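Local coordinates for protein histidine acid phosphatase (Bifidobacterium longum subsp. infantis, PDB 6RXD) that probably removes phosphate groups from inositol polyphosphates such as phytate, and from 2,3-bisphosphoglycerate, as a histidine acid phosphatase of the MINPP1 subfamily, at residues 238-243 with 339-344; 243-248 with 299-304. All blocks are in the same frame, centred on the assembly; numbering follows the deposited sequence. Where two conformers were deposited one is given.

Contact 1: residues 238-243 with 339-344; sequences KRASHD and ADDARM. With ZN (zinc ion), chain C.
Asp341 meets both Ala240 and Asp243, and this small contact between two helices is built round its carboxylate. The segments run roughly antiparallel, 138° between their directions, and come nearest where the CA atoms of Ala240 and Asp341 lie 5.2 Å apart. There the methyl of Ala240 turns toward helix 339-357 and rests against one carboxylate oxygen, CB to Asp341 OD1 3.4 Å. Its other neighbour is the first carbon of the Met344 side chain, one helical turn on, with 4.2 Å from Ala240 CB to Met344 CB. The second oxygen of Asp341 faces Asp243, whose chi1 of -165° swings CG away from its own N. In one of two modelled positions, Asp243 OD2 tentatively comes to 2.6 Å from Asp341 OD2. On the far side of helix 235-245, His242 NE2 binds a zinc ion at 2.2 Å, with Glu251 as the second protein ligand. If that Asp243 position holds, one of the two acids probably carries a proton, which would ease the repulsion. The pair also suits a cation: both have been seen as zinc ligands in a crystal structure of this protein, though no zinc is bound to them in this chain.

Contact 2: residues 243-248 with 299-304; sequences DLLSQI and KSEYDA
The end of helix 235-245 comes up beside the first turn of helix 301-317, with the backbones nearest at Leu245 and Glu301, whose CA atoms are 7.5 Å apart. One side chain bridges that distance. Leu245 points across with CG beside its backbone N and anti to the carbonyl carbon (chi1 -63°), which carries both methyls to the facing turn. Leu245 CD1 lies against the backbone of Glu301, 3.4 Å from its carbonyl O, and also touches the start of that residue's side chain, 3.8 Å from Glu301 CB. The same methyl, Leu245 CD1, reaches Ala304 CB at 3.8 Å, while Leu245 CD2 approaches Ala304 CB at 4.0 Å. Both methyls of the fork thus abut the Ala304 methyl from one side, and no hydrogen bond joins the two segments. Glu301 presents its aliphatic part to Leu245 and extends beyond CG to place OE2 by His242 ND1, its probable hydrogen-bond partner. Leu245 thereby packs on a glutamate that, like His242, has been seen binding zinc in this protein, though Glu301 holds none here. The receiving helix is well anchored at its start: Ser300 is the N-cap, its OG accepting from Asp303 N at 3.1 Å, and Asp303 OD2 in turn takes the N-H of Lys299 through its anti lone pair. In 243-248, Gln247 folds back so that NE2 donates to Leu244 O at 3.1 Å, in the carbonyl plane and on a lone pair. Around this buried contact, Leu254 of helix 251-258 touches both Leu245 and Glu301, and Glu258 accepts from Glu301 N. Leu244 packs on Ala305 and Leu308 farther along helix 301-317, while the Ile248 side chain packs on Ile77 and Phe81 of helix 75-95.

Both contacts draw on helix 235-245, their segments overlapping at Asp243, which touches only in contact 1; their centres are 9 Å apart. Contact 1 sets the helix against helix 339-357, contact 2 against the start of helix 301-317, so one short helix packs on two that follow each other in the chain. Contact 1 is partly buried and dominated by acid oxygens; contact 2 is buried and apolar, without polar bonds across it. Their polar tie runs between His242 and Glu301, through which the contact 2 glutamate probably orients the zinc-binding histidine of contact 1. Packing of Ser241 on Tyr302 adds to this junction.

Contact 1: residues 238-243 with 339-344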
# COMPACT_ATOMS: atom_id res chain seq x y z
N LYS A 238 15.82 -20.46 4.20
CA LYS A 238 17.26 -20.44 4.47
C LYS A 238 18.03 -21.03 3.29
O LYS A 238 19.10 -20.54 2.91
CB LYS A 238 17.58 -21.17 5.78
CG LYS A 238 17.07 -20.39 6.99
CD LYS A 238 17.31 -21.10 8.30
CE LYS A 238 16.70 -20.30 9.45
NZ LYS A 238 17.10 -18.86 9.37
N ARG A 239 17.48 -22.09 2.69
CA ARG A 239 18.11 -22.68 1.51
C ARG A 239 18.10 -21.68 0.36
O ARG A 239 19.11 -21.52 -0.33
CB ARG A 239 17.40 -23.97 1.10
CG ARG A 239 17.63 -25.12 2.07
CD ARG A 239 16.66 -26.26 1.83
NE ARG A 239 16.87 -26.91 0.54
CZ ARG A 239 16.01 -27.75 -0.02
NH1 ARG A 239 16.29 -28.29 -1.20
NH2 ARG A 239 14.86 -28.03 0.58
N ALA A 240 16.99 -20.98 0.16
CA ALA A 240 16.86 -19.98 -0.90
C ALA A 240 17.83 -18.84 -0.67
O ALA A 240 18.36 -18.26 -1.62
CB ALA A 240 15.45 -19.45 -0.96
N SER A 241 18.07 -18.52 0.59
CA SER A 241 19.00 -17.44 0.93
C SER A 241 20.40 -17.80 0.47
O SER A 241 21.10 -16.98 -0.12
CB SER A 241 19.00 -17.18 2.44
OG SER A 241 17.75 -16.68 2.88
N HIS A 242 20.83 -19.02 0.76
CA HIS A 242 22.13 -19.47 0.33
C HIS A 242 22.22 -19.51 -1.19
O HIS A 242 23.21 -19.08 -1.78
CB HIS A 242 22.43 -20.85 0.89
CG HIS A 242 23.75 -21.37 0.43
ND1 HIS A 242 24.94 -20.94 0.99
CD2 HIS A 242 24.09 -22.22 -0.57
CE1 HIS A 242 25.95 -21.53 0.38
NE2 HIS A 242 25.46 -22.30 -0.57
N ASP A 243 21.18 -20.04 -1.83
CA ASP A 243 21.11 -20.14 -3.28
C ASP A 243 21.33 -18.77 -3.94
O ASP A 243 22.15 -18.61 -4.86
CB ASP A 243 19.73 -20.70 -3.67
CG ASP A 243 19.67 -21.18 -5.10
OD1 ASP A 243 20.26 -22.24 -5.40
OD2 ASP A 243 19.01 -20.52 -5.92
N ALA A 339 14.23 -16.96 -9.59
CA ALA A 339 12.93 -16.31 -9.43
C ALA A 339 12.12 -17.03 -8.36
O ALA A 339 11.34 -16.42 -7.63
CB ALA A 339 12.17 -16.30 -10.75
N ASP A 340 12.31 -18.34 -8.26
CA ASP A 340 11.63 -19.11 -7.23
C ASP A 340 12.14 -18.75 -5.84
O ASP A 340 11.44 -18.92 -4.84
CB ASP A 340 11.76 -20.61 -7.49
CG ASP A 340 10.78 -21.10 -8.54
OD1 ASP A 340 9.76 -20.41 -8.78
OD2 ASP A 340 11.02 -22.17 -9.12
N ASP A 341 13.37 -18.26 -5.77
CA ASP A 341 13.87 -17.76 -4.50
C ASP A 341 13.13 -16.47 -4.15
O ASP A 341 12.74 -16.28 -3.00
CB ASP A 341 15.38 -17.51 -4.55
CG ASP A 341 16.18 -18.79 -4.72
OD1 ASP A 341 15.71 -19.87 -4.31
OD2 ASP A 341 17.30 -18.71 -5.26
N ALA A 342 12.95 -15.58 -5.13
CA ALA A 342 12.17 -14.36 -4.91
C ALA A 342 10.78 -14.69 -4.37
O ALA A 342 10.26 -13.99 -3.49
CB ALA A 342 12.05 -13.53 -6.21
N ARG A 343 10.17 -15.75 -4.89
CA ARG A 343 8.85 -16.17 -4.45
C ARG A 343 8.88 -16.56 -2.96
O ARG A 343 7.96 -16.25 -2.22
CB ARG A 343 8.35 -17.32 -5.32
CG ARG A 343 7.00 -17.91 -4.94
CD ARG A 343 6.70 -19.13 -5.81
NE ARG A 343 5.44 -19.76 -5.45
CZ ARG A 343 5.32 -20.69 -4.51
NH1 ARG A 343 4.13 -21.21 -4.23
NH2 ARG A 343 6.39 -21.10 -3.84
N MET A 344 9.95 -17.25 -2.54
CA MET A 344 10.11 -17.60 -1.13
C MET A 344 10.24 -16.35 -0.26
O MET A 344 9.65 -16.27 0.82
CB MET A 344 11.34 -18.49 -0.91
CG MET A 344 11.25 -19.86 -1.54
SD MET A 344 9.86 -20.81 -0.91
CE MET A 344 10.21 -20.79 0.85
ZN ZN C . 26.23 -23.33 -2.33

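Contact 2: residues 243-248 with 299-304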
# COMPACT_ATOMS: atom_id res chain seq x y z
N ASP A 243 21.18 -20.04 -1.83
CA ASP A 243 21.11 -20.14 -3.28
C ASP A 243 21.33 -18.77 -3.94
O ASP A 243 22.15 -18.61 -4.86
CB ASP A 243 19.73 -20.70 -3.67
CG ASP A 243 19.67 -21.18 -5.10
OD1 ASP A 243 20.26 -22.24 -5.40
OD2 ASP A 243 19.01 -20.52 -5.92
N LEU A 244 20.59 -17.79 -3.45
CA LEU A 244 20.64 -16.45 -4.01
C LEU A 244 22.04 -15.89 -3.91
O LEU A 244 22.59 -15.37 -4.89
CB LEU A 244 19.68 -15.54 -3.25
CG LEU A 244 19.59 -14.14 -3.82
CD1 LEU A 244 18.82 -14.18 -5.15
CD2 LEU A 244 18.94 -13.19 -2.83
N LEU A 245 22.63 -15.98 -2.73
CA LEU A 245 23.92 -15.34 -2.48
C LEU A 245 25.06 -16.04 -3.19
O LEU A 245 26.09 -15.43 -3.46
CB LEU A 245 24.21 -15.27 -0.97
CG LEU A 245 23.24 -14.42 -0.16
CD1 LEU A 245 23.49 -14.61 1.33
CD2 LEU A 245 23.37 -12.95 -0.52
N SER A 246 24.89 -17.32 -3.51
CA SER A 246 25.98 -18.08 -4.12
C SER A 246 26.24 -17.67 -5.57
O SER A 246 27.25 -18.06 -6.15
CB SER A 246 25.73 -19.59 -4.03
OG SER A 246 24.61 -19.96 -4.81
N GLN A 247 25.35 -16.86 -6.15
CA GLN A 247 25.56 -16.28 -7.47
C GLN A 247 26.65 -15.24 -7.43
O GLN A 247 27.24 -14.90 -8.46
CB GLN A 247 24.31 -15.51 -7.92
CG GLN A 247 23.08 -16.32 -8.11
CD GLN A 247 21.94 -15.45 -8.56
OE1 GLN A 247 21.73 -15.26 -9.77
NE2 GLN A 247 21.20 -14.90 -7.61
N ILE A 248 26.88 -14.70 -6.24
CA ILE A 248 27.75 -13.55 -6.08
C ILE A 248 28.99 -13.90 -5.26
O ILE A 248 30.11 -13.53 -5.62
CB ILE A 248 26.98 -12.41 -5.37
CG1 ILE A 248 25.80 -11.96 -6.23
CG2 ILE A 248 27.90 -11.23 -5.06
CD1 ILE A 248 24.61 -11.44 -5.41
N LYS A 299 23.92 -10.68 9.89
CA LYS A 299 24.67 -11.68 10.65
C LYS A 299 24.45 -13.10 10.14
O LYS A 299 24.95 -14.06 10.72
CB LYS A 299 24.39 -11.59 12.15
CG LYS A 299 23.02 -12.07 12.57
CD LYS A 299 22.08 -10.90 12.77
CE LYS A 299 20.68 -11.37 13.16
NZ LYS A 299 20.37 -11.08 14.59
N SER A 300 23.74 -13.22 9.04
CA SER A 300 23.49 -14.53 8.47
C SER A 300 23.21 -14.40 7.00
O SER A 300 22.94 -13.30 6.52
CB SER A 300 22.25 -15.15 9.10
OG SER A 300 21.12 -14.37 8.78
N GLU A 301 23.21 -15.54 6.30
CA GLU A 301 22.79 -15.54 4.90
C GLU A 301 21.36 -15.05 4.72
O GLU A 301 21.07 -14.32 3.77
CB GLU A 301 22.93 -16.92 4.26
CG GLU A 301 24.36 -17.38 4.05
CD GLU A 301 24.44 -18.80 3.54
OE1 GLU A 301 23.52 -19.59 3.83
OE2 GLU A 301 25.41 -19.14 2.84
N TYR A 302 20.46 -15.46 5.60
CA TYR A 302 19.10 -14.95 5.58
C TYR A 302 19.07 -13.42 5.55
O TYR A 302 18.38 -12.84 4.73
CB TYR A 302 18.26 -15.48 6.75
CG TYR A 302 16.88 -14.87 6.87
CD1 TYR A 302 15.77 -15.51 6.34
CD2 TYR A 302 16.69 -13.64 7.51
CE1 TYR A 302 14.50 -14.94 6.44
CE2 TYR A 302 15.43 -13.07 7.61
CZ TYR A 302 14.34 -13.73 7.08
OH TYR A 302 13.09 -13.16 7.18
N ASP A 303 19.81 -12.78 6.45
CA ASP A 303 19.84 -11.32 6.49
C ASP A 303 20.32 -10.71 5.19
O ASP A 303 19.72 -9.75 4.69
CB ASP A 303 20.78 -10.83 7.60
CG ASP A 303 20.24 -11.09 8.99
OD1 ASP A 303 19.04 -11.41 9.14
OD2 ASP A 303 21.05 -10.96 9.93
N ALA A 304 21.42 -11.22 4.66
CA ALA A 304 21.98 -10.66 3.43
C ALA A 304 21.04 -10.87 2.24
O ALA A 304 20.83 -9.94 1.45
CB ALA A 304 23.36 -11.24 3.13